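Local atomic coordinates of putative dehydrogenase (Pseudomonas fluorescens, PDB entry 6UUG), a protein that acts as the flavin-dependent monooxygenase component MsuC of a two-component system that oxidises methanesulfinate in bacterial sulfur assimilation. Residues R248-Q253 / G337-A342; L254-M259 / R384-H389; A349-G354 / D390-K395. All blocks are in the same frame, centred on the assembly; numbering follows the deposited sequence.

Interaction 1. Residues R248-Q253 / G337-A342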
loop_
_atom_site.group_PDB
_atom_site.type_symbol
_atom_site.label_atom_id
_atom_site.label_comp_id
_atom_site.label_asym_id
_atom_site.label_seq_id
_atom_site.Cartn_x
_atom_site.Cartn_y
_atom_site.Cartn_z
ATOM N N ARG A 248 -21.836 17.787 -19.492
ATOM C CA ARG A 248 -20.600 18.131 -20.193
ATOM C C ARG A 248 -19.352 17.847 -19.364
ATOM O O ARG A 248 -18.432 17.190 -19.880
ATOM C CB ARG A 248 -20.651 19.599 -20.642
ATOM C CG ARG A 248 -19.612 19.967 -21.705
ATOM C CD ARG A 248 -18.293 20.423 -21.139
ATOM N NE ARG A 248 -17.391 20.758 -22.233
ATOM C CZ ARG A 248 -16.084 20.966 -22.114
ATOM N NH1 ARG A 248 -15.488 20.889 -20.931
ATOM N NH2 ARG A 248 -15.372 21.252 -23.196
ATOM N N PRO A 249 -19.233 18.296 -18.112
ATOM C CA PRO A 249 -18.014 17.955 -17.359
ATOM C C PRO A 249 -17.884 16.466 -17.085
ATOM O O PRO A 249 -16.757 15.968 -16.968
ATOM C CB PRO A 249 -18.163 18.763 -16.059
ATOM C CG PRO A 249 -19.641 18.990 -15.919
ATOM C CD PRO A 249 -20.136 19.160 -17.327
ATOM N N LEU A 250 -19.001 15.746 -16.988
ATOM C CA LEU A 250 -18.943 14.312 -16.732
ATOM C C LEU A 250 -18.426 13.560 -17.955
ATOM O O LEU A 250 -17.685 12.578 -17.817
ATOM C CB LEU A 250 -20.321 13.806 -16.297
ATOM C CG LEU A 250 -20.938 14.499 -15.076
ATOM C CD1 LEU A 250 -22.220 13.800 -14.647
ATOM C CD2 LEU A 250 -19.925 14.497 -13.920
ATOM N N ILE A 251 -18.818 13.997 -19.157
ATOM C CA ILE A 251 -18.241 13.438 -20.375
ATOM C C ILE A 251 -16.733 13.680 -20.406
ATOM O O ILE A 251 -15.952 12.786 -20.742
ATOM C CB ILE A 251 -18.945 14.021 -21.614
ATOM C CG1 ILE A 251 -20.390 13.509 -21.673
ATOM C CG2 ILE A 251 -18.183 13.655 -22.901
ATOM C CD1 ILE A 251 -21.283 14.342 -22.611
ATOM N N ALA A 252 -16.299 14.887 -20.044
ATOM C CA ALA A 252 -14.862 15.163 -19.978
ATOM C C ALA A 252 -14.158 14.230 -18.993
ATOM O O ALA A 252 -13.132 13.625 -19.328
ATOM C CB ALA A 252 -14.623 16.628 -19.602
ATOM N N GLN A 253 -14.699 14.103 -17.774
ATOM C CA GLN A 253 -14.097 13.233 -16.763
ATOM C C GLN A 253 -14.053 11.781 -17.219
ATOM O O GLN A 253 -13.043 11.097 -17.021
ATOM C CB GLN A 253 -14.875 13.338 -15.452
ATOM C CG GLN A 253 -14.744 14.699 -14.781
ATOM C CD GLN A 253 -13.378 14.884 -14.141
ATOM O OE1 GLN A 253 -12.911 14.011 -13.409
ATOM N NE2 GLN A 253 -12.719 16.013 -14.434
ATOM N N GLY A 337 -26.306 13.190 -10.602
ATOM C CA GLY A 337 -25.401 13.043 -9.464
ATOM C C GLY A 337 -24.896 11.623 -9.284
ATOM O O GLY A 337 -23.715 11.408 -8.981
ATOM N N HIS A 338 -25.780 10.639 -9.433
ATOM C CA HIS A 338 -25.351 9.243 -9.331
ATOM C C HIS A 338 -24.364 8.891 -10.435
ATOM O O HIS A 338 -23.408 8.141 -10.203
ATOM C CB HIS A 338 -26.567 8.313 -9.360
ATOM C CG HIS A 338 -27.332 8.311 -8.073
ATOM N ND1 HIS A 338 -28.229 9.301 -7.738
ATOM C CD2 HIS A 338 -27.293 7.468 -7.015
ATOM C CE1 HIS A 338 -28.729 9.055 -6.541
ATOM N NE2 HIS A 338 -28.180 7.947 -6.082
ATOM N N LEU A 339 -24.576 9.413 -11.646
ATOM C CA LEU A 339 -23.585 9.237 -12.706
ATOM C C LEU A 339 -22.249 9.867 -12.315
ATOM O O LEU A 339 -21.187 9.262 -12.497
ATOM C CB LEU A 339 -24.089 9.847 -14.020
ATOM C CG LEU A 339 -23.103 9.848 -15.194
ATOM C CD1 LEU A 339 -22.651 8.435 -15.568
ATOM C CD2 LEU A 339 -23.708 10.559 -16.424
ATOM N N ALA A 340 -22.289 11.100 -11.813
ATOM C CA ALA A 340 -21.058 11.777 -11.414
ATOM C C ALA A 340 -20.271 10.959 -10.389
ATOM O O ALA A 340 -19.039 10.853 -10.482
ATOM C CB ALA A 340 -21.392 13.161 -10.856
ATOM N N THR A 341 -20.963 10.391 -9.398
ATOM C CA THR A 341 -20.295 9.559 -8.398
ATOM C C THR A 341 -19.684 8.316 -9.035
ATOM O O THR A 341 -18.546 7.942 -8.721
ATOM C CB THR A 341 -21.285 9.172 -7.301
ATOM O OG1 THR A 341 -21.741 10.361 -6.645
ATOM C CG2 THR A 341 -20.634 8.256 -6.270
ATOM N N ALA A 342 -20.414 7.674 -9.951
ATOM C CA ALA A 342 -19.892 6.472 -10.598
ATOM C C ALA A 342 -18.652 6.775 -11.433
ATOM O O ALA A 342 -17.718 5.962 -11.492
ATOM C CB ALA A 342 -20.975 5.838 -11.481
#
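L339 and A340 meet a single side chain, L250, where helix 333-360 packs against helix 247-277 in the C-terminal helical bundle of the acyl-CoA dehydrogenase fold. The two backbones are nearest at L250 and A340, with CA atoms 6.3 Å apart, a close approach consistent with the small alanine side chain at this point. Along 337-342, L339 comes first. Its CG stands anti to the backbone N (chi1 175°), and from there CD2 reaches L250 CD1 at 4.0 Å, methyl to methyl. L339 also rests on L320 and L321 of helix 294-327, which places the junction at the meeting of three helices. A340 follows and carries the closer part of the contact. Its CB lies 3.7 Å from L250 CD2 and 3.9 Å from L250 CD1, which puts the alanine methyl within reach of both branches of the leucine fork. No hydrogen bond crosses between the segments, and all three touching residues are buried, so this joint is purely apolar. One residue further on, T341 faces away from 248-253 and packs on W304 of the second subunit. The fork of L250 also reaches past the alanine methyl to the main chain, with CD2 lying 3.9 Å from A340 CA.

Interaction 2. Residues L254-M259 / R384-H389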
loop_
_atom_site.group_PDB
_atom_site.type_symbol
_atom_site.label_atom_id
_atom_site.label_comp_id
_atom_site.label_asym_id
_atom_site.label_seq_id
_atom_site.Cartn_x
_atom_site.Cartn_y
_atom_site.Cartn_z
ATOM N N LEU A 254 -15.140 11.285 -17.817
ATOM C CA LEU A 254 -15.143 9.897 -18.268
ATOM C C LEU A 254 -14.265 9.693 -19.505
ATOM O O LEU A 254 -13.772 8.580 -19.728
ATOM C CB LEU A 254 -16.596 9.437 -18.518
ATOM C CG LEU A 254 -16.804 7.929 -18.722
ATOM C CD1 LEU A 254 -16.194 7.141 -17.587
ATOM C CD2 LEU A 254 -18.299 7.592 -18.843
ATOM N N THR A 255 -14.030 10.744 -20.298
ATOM C CA THR A 255 -13.084 10.641 -21.410
ATOM C C THR A 255 -11.671 10.414 -20.889
ATOM O O THR A 255 -10.976 9.492 -21.337
ATOM C CB THR A 255 -13.157 11.903 -22.280
ATOM O OG1 THR A 255 -14.458 11.993 -22.886
ATOM C CG2 THR A 255 -12.091 11.880 -23.379
ATOM N N PHE A 256 -11.245 11.233 -19.916
ATOM C CA PHE A 256 -9.960 11.003 -19.253
ATOM C C PHE A 256 -9.898 9.609 -18.658
ATOM O O PHE A 256 -8.875 8.928 -18.763
ATOM C CB PHE A 256 -9.730 12.024 -18.134
ATOM C CG PHE A 256 -9.241 13.352 -18.616
ATOM C CD1 PHE A 256 -8.068 13.441 -19.347
ATOM C CD2 PHE A 256 -9.918 14.511 -18.289
ATOM C CE1 PHE A 256 -7.601 14.672 -19.784
ATOM C CE2 PHE A 256 -9.458 15.746 -18.719
ATOM C CZ PHE A 256 -8.295 15.823 -19.471
ATOM N N THR A 257 -10.991 9.178 -18.016
ATOM C CA THR A 257 -11.002 7.882 -17.346
ATOM C C THR A 257 -10.764 6.749 -18.336
ATOM O O THR A 257 -10.003 5.820 -18.048
ATOM C CB THR A 257 -12.323 7.672 -16.597
ATOM O OG1 THR A 257 -12.474 8.679 -15.588
ATOM C CG2 THR A 257 -12.340 6.305 -15.909
ATOM N N HIS A 258 -11.433 6.794 -19.498
ATOM C CA HIS A 258 -11.203 5.771 -20.516
ATOM C C HIS A 258 -9.768 5.808 -21.025
ATOM O O HIS A 258 -9.194 4.759 -21.357
ATOM C CB HIS A 258 -12.189 5.946 -21.678
ATOM C CG HIS A 258 -13.528 5.338 -21.423
ATOM N ND1 HIS A 258 -14.451 5.888 -20.565
ATOM C CD2 HIS A 258 -14.094 4.208 -21.919
ATOM C CE1 HIS A 258 -15.536 5.126 -20.548
ATOM N NE2 HIS A 258 -15.344 4.099 -21.364
ATOM N N MET A 259 -9.184 7.010 -21.132
ATOM C CA MET A 259 -7.770 7.137 -21.490
ATOM C C MET A 259 -6.884 6.430 -20.473
ATOM O O MET A 259 -5.939 5.714 -20.839
ATOM C CB MET A 259 -7.361 8.615 -21.579
ATOM C CG MET A 259 -7.906 9.397 -22.757
ATOM S SD MET A 259 -7.646 11.189 -22.555
ATOM C CE MET A 259 -5.899 11.253 -22.177
ATOM N N ARG A 384 1.092 9.689 -15.484
ATOM C CA ARG A 384 1.479 10.587 -14.398
ATOM C C ARG A 384 1.077 12.023 -14.693
ATOM O O ARG A 384 0.638 12.747 -13.791
ATOM C CB ARG A 384 2.997 10.521 -14.155
ATOM C CG ARG A 384 3.550 11.521 -13.109
ATOM C CD ARG A 384 3.170 11.140 -11.678
ATOM N NE ARG A 384 1.747 11.403 -11.419
ATOM C CZ ARG A 384 1.110 11.150 -10.283
ATOM N NH1 ARG A 384 -0.214 11.368 -10.200
ATOM N NH2 ARG A 384 1.767 10.665 -9.232
ATOM N N THR A 385 1.273 12.465 -15.937
ATOM C CA THR A 385 0.952 13.838 -16.317
ATOM C C THR A 385 -0.552 14.083 -16.251
ATOM O O THR A 385 -1.016 15.096 -15.709
ATOM C CB THR A 385 1.466 14.120 -17.739
ATOM O OG1 THR A 385 2.878 13.881 -17.808
ATOM C CG2 THR A 385 1.184 15.558 -18.132
ATOM N N GLN A 386 -1.330 13.165 -16.801
ATOM C CA GLN A 386 -2.756 13.433 -16.968
ATOM C C GLN A 386 -3.567 13.217 -15.698
ATOM O O GLN A 386 -4.705 13.696 -15.619
ATOM C CB GLN A 386 -3.324 12.566 -18.083
ATOM C CG GLN A 386 -3.107 13.147 -19.468
ATOM C CD GLN A 386 -3.499 14.635 -19.567
ATOM O OE1 GLN A 386 -2.748 15.455 -20.100
ATOM N NE2 GLN A 386 -4.671 14.979 -19.045
ATOM N N THR A 387 -3.032 12.507 -14.710
ATOM C CA THR A 387 -3.764 12.316 -13.464
ATOM C C THR A 387 -3.646 13.504 -12.516
ATOM O O THR A 387 -4.302 13.489 -11.470
ATOM C CB THR A 387 -3.290 11.052 -12.738
ATOM O OG1 THR A 387 -1.867 11.097 -12.602
ATOM C CG2 THR A 387 -3.680 9.784 -13.488
ATOM N N LEU A 388 -2.857 14.537 -12.855
ATOM C CA LEU A 388 -2.628 15.665 -11.956
ATOM C C LEU A 388 -3.554 16.851 -12.185
ATOM O O LEU A 388 -3.627 17.732 -11.318
ATOM C CB LEU A 388 -1.197 16.175 -12.099
ATOM C CG LEU A 388 -0.110 15.177 -11.722
ATOM C CD1 LEU A 388 1.266 15.761 -12.062
ATOM C CD2 LEU A 388 -0.233 14.823 -10.251
ATOM N N HIS A 389 -4.233 16.911 -13.321
ATOM C CA HIS A 389 -5.007 18.112 -13.602
ATOM C C HIS A 389 -6.283 18.210 -12.779
ATOM O O HIS A 389 -6.860 19.296 -12.697
ATOM C CB HIS A 389 -5.295 18.184 -15.099
ATOM C CG HIS A 389 -4.069 18.445 -15.921
ATOM N ND1 HIS A 389 -3.668 19.714 -16.275
ATOM C CD2 HIS A 389 -3.139 17.601 -16.427
ATOM C CE1 HIS A 389 -2.551 19.640 -16.978
ATOM N NE2 HIS A 389 -2.212 18.368 -17.088
#
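Q386 reaches across to F256 at the end of helix 378-386, where the chain turns to loop beside helix 247-277 in the acyl-CoA dehydrogenase C-terminal domain. Q386 sets out from the backbone toward 254-259. Beyond CB, CG lies 4.3 Å from M259 CE, a marginal contact that belongs to one of two deposited methionine conformers and is therefore doubtful. The chain then bends at chi2 (-48°), and CD comes to 4.1 Å from F256 CE1. At the tip, NE2 comes obliquely to the ring, with F256 CD1 and F256 CZ each 3.7 Å away. Its nearest ring atom is F256 CE1 at 3.0 Å, an unusually short and therefore doubtful approach that is no hydrogen bond. The two side chains cross at about a right angle, yet the ring and amide planes are only 8° apart. F256 also meets H104 edge-to-face, while Q386 packs on Q213. Each segment has its own internal polar link. H258 ND1 donates to L254 O, which also accepts from H258 N on the opposite face of the carbonyl plane. In 384-389, R384 NH1 donates to T387 OG1 at 2.9 Å, with the hydroxyl oxygen 26° out of the guanidinium plane.

Interaction 3. Residues A349-G354 / D390-K395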
loop_
_atom_site.group_PDB
_atom_site.type_symbol
_atom_site.label_atom_id
_atom_site.label_comp_id
_atom_site.label_asym_id
_atom_site.label_seq_id
_atom_site.Cartn_x
_atom_site.Cartn_y
_atom_site.Cartn_z
ATOM N N ALA A 349 -10.010 4.829 -9.312
ATOM C CA ALA A 349 -9.426 3.504 -9.493
ATOM C C ALA A 349 -8.499 3.471 -10.699
ATOM O O ALA A 349 -7.373 2.955 -10.614
ATOM C CB ALA A 349 -10.521 2.447 -9.645
ATOM N N ALA A 350 -8.945 4.021 -11.830
ATOM C CA ALA A 350 -8.101 4.005 -13.024
ATOM C C ALA A 350 -6.817 4.784 -12.794
ATOM O O ALA A 350 -5.750 4.377 -13.255
ATOM C CB ALA A 350 -8.841 4.579 -14.226
ATOM N N SER A 351 -6.907 5.907 -12.081
ATOM C CA SER A 351 -5.727 6.736 -11.839
ATOM C C SER A 351 -4.725 6.011 -10.964
ATOM O O SER A 351 -3.538 5.899 -11.308
ATOM C CB SER A 351 -6.143 8.055 -11.173
ATOM O OG SER A 351 -6.901 8.863 -12.069
ATOM N N ARG A 352 -5.179 5.549 -9.800
ATOM C CA ARG A 352 -4.261 5.013 -8.798
ATOM C C ARG A 352 -3.757 3.637 -9.192
ATOM O O ARG A 352 -2.544 3.370 -9.161
ATOM C CB ARG A 352 -4.951 4.926 -7.447
ATOM C CG ARG A 352 -5.174 6.245 -6.833
ATOM C CD ARG A 352 -5.664 6.057 -5.434
ATOM N NE ARG A 352 -5.166 7.126 -4.589
ATOM C CZ ARG A 352 -5.496 7.249 -3.311
ATOM N NH1 ARG A 352 -6.315 6.357 -2.773
ATOM N NH2 ARG A 352 -5.010 8.253 -2.585
ATOM N N GLN A 353 -4.678 2.731 -9.512
ATOM C CA GLN A 353 -4.255 1.387 -9.876
ATOM C C GLN A 353 -3.572 1.370 -11.241
ATOM O O GLN A 353 -2.660 0.562 -11.473
ATOM C CB GLN A 353 -5.455 0.442 -9.844
ATOM C CG GLN A 353 -6.021 0.218 -8.434
ATOM C CD GLN A 353 -7.202 -0.748 -8.454
ATOM O OE1 GLN A 353 -8.329 -0.351 -8.718
ATOM N NE2 GLN A 353 -6.938 -2.019 -8.194
ATOM N N GLY A 354 -3.992 2.241 -12.155
ATOM C CA GLY A 354 -3.323 2.327 -13.442
ATOM C C GLY A 354 -1.873 2.762 -13.300
ATOM O O GLY A 354 -0.974 2.186 -13.909
ATOM N N ASP A 390 -6.704 17.121 -12.122
ATOM C CA ASP A 390 -7.839 17.125 -11.204
ATOM C C ASP A 390 -7.360 16.340 -9.985
ATOM O O ASP A 390 -7.261 15.105 -10.040
ATOM C CB ASP A 390 -9.070 16.496 -11.868
ATOM C CG ASP A 390 -10.176 16.093 -10.886
ATOM O OD1 ASP A 390 -10.291 16.654 -9.772
ATOM O OD2 ASP A 390 -10.955 15.190 -11.264
ATOM N N PRO A 391 -7.010 17.017 -8.888
ATOM C CA PRO A 391 -6.270 16.341 -7.808
ATOM C C PRO A 391 -7.059 15.216 -7.143
ATOM O O PRO A 391 -8.187 15.402 -6.680
ATOM C CB PRO A 391 -5.953 17.478 -6.824
ATOM C CG PRO A 391 -6.778 18.644 -7.250
ATOM C CD PRO A 391 -7.064 18.475 -8.703
ATOM N N LEU A 392 -6.426 14.038 -7.075
ATOM C CA LEU A 392 -7.090 12.836 -6.570
ATOM C C LEU A 392 -7.593 13.004 -5.139
ATOM O O LEU A 392 -8.645 12.466 -4.782
ATOM C CB LEU A 392 -6.124 11.649 -6.657
ATOM C CG LEU A 392 -6.570 10.361 -7.346
ATOM C CD1 LEU A 392 -7.341 10.654 -8.609
ATOM C CD2 LEU A 392 -5.330 9.567 -7.682
ATOM N N ASP A 393 -6.859 13.736 -4.292
ATOM C CA ASP A 393 -7.284 13.845 -2.900
ATOM C C ASP A 393 -8.642 14.519 -2.796
ATOM O O ASP A 393 -9.444 14.182 -1.924
ATOM C CB ASP A 393 -6.255 14.616 -2.077
ATOM C CG ASP A 393 -4.996 13.819 -1.823
ATOM O OD1 ASP A 393 -5.103 12.614 -1.500
ATOM O OD2 ASP A 393 -3.909 14.406 -1.970
ATOM N N TYR A 394 -8.911 15.488 -3.666
ATOM C CA TYR A 394 -10.203 16.152 -3.601
ATOM C C TYR A 394 -11.302 15.341 -4.278
ATOM O O TYR A 394 -12.477 15.514 -3.937
ATOM C CB TYR A 394 -10.082 17.576 -4.167
ATOM C CG TYR A 394 -9.460 18.467 -3.111
ATOM C CD1 TYR A 394 -10.210 18.905 -2.027
ATOM C CD2 TYR A 394 -8.108 18.802 -3.150
ATOM C CE1 TYR A 394 -9.649 19.687 -1.023
ATOM C CE2 TYR A 394 -7.530 19.604 -2.141
ATOM C CZ TYR A 394 -8.314 20.030 -1.084
ATOM O OH TYR A 394 -7.777 20.804 -0.078
ATOM N N LYS A 395 -10.948 14.433 -5.200
ATOM C CA LYS A 395 -11.924 13.451 -5.666
ATOM C C LYS A 395 -12.346 12.520 -4.539
ATOM O O LYS A 395 -13.532 12.190 -4.405
ATOM C CB LYS A 395 -11.353 12.643 -6.842
ATOM C CG LYS A 395 -11.222 13.439 -8.166
ATOM C CD LYS A 395 -12.483 13.327 -9.068
ATOM C CE LYS A 395 -13.568 14.334 -8.692
ATOM N NZ LYS A 395 -14.470 14.687 -9.840
HETATM O O HOH W 1 -3.463 10.732 -2.919
#
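L392 has the most surface buried here, 68 Å², and it divides its fork between two neighbours on helix 333-360. Its CD1 lies 3.8 Å from S351 CB, and its CD2 comes to 3.4 Å from R352 CG, a tight methyl-to-methylene approach. CD2 also lies 3.9 Å from S351 CB, so the leucine straddles the two consecutive residues. Its chi1 of -128° is near an eclipsed rather than a staggered arrangement, which suggests some torsional cost in presenting both methyls. R352, with 41 Å² buried, runs its aliphatic part obliquely across the leucine. The joint is formed by the first turn of helix 392-405, with P391 at its N-cap, against helix 333-360 within the acyl-CoA dehydrogenase C-terminal domain. Replacing L392 by an alanine would probably open a gap beside S351 CB and leave the arginine methylenes without their apolar partner. S351, with 27 Å² buried, turns its CB to the leucine while its OG bonds to K347 O one turn earlier. The charged end of R352 stops short of D393, NH2 to OD1 being 4.5 Å. A water bridges them, accepting from R352 NH2 at the edge of the guanidinium, in its plane. Other chains also hold these groups: R352 NH1 forms a salt bridge with E302 of the second subunit, and D393 OD2 is hydrogen-bonded to H299 NE2 of the third. The same water donates to D393 OD1 at 2.9 Å.

Overall arrangement
From the N-terminal side, helix 247-277 supplies the first segments of interactions 1 and 2 one after the other. Interaction 1 closes first, when the chain returns 84 residues later in helix 333-360. That helix then opens interaction 3 at 349-354. Interaction 2 closes at 384-389 and interaction 3 at 390-395, directly behind it. Interactions 1 and 3 are therefore in series, while interaction 2 crosses both. Q253 OE1 and D390 OD2, 3.1 Å apart, are brought together at K347 NZ, by a hydrogen bond and a salt bridge respectively. Together the contacts tie helices 247-277 and 333-360 to the turn between helices 378-386 and 392-405. Interactions 2 and 3 also touch the third subunit.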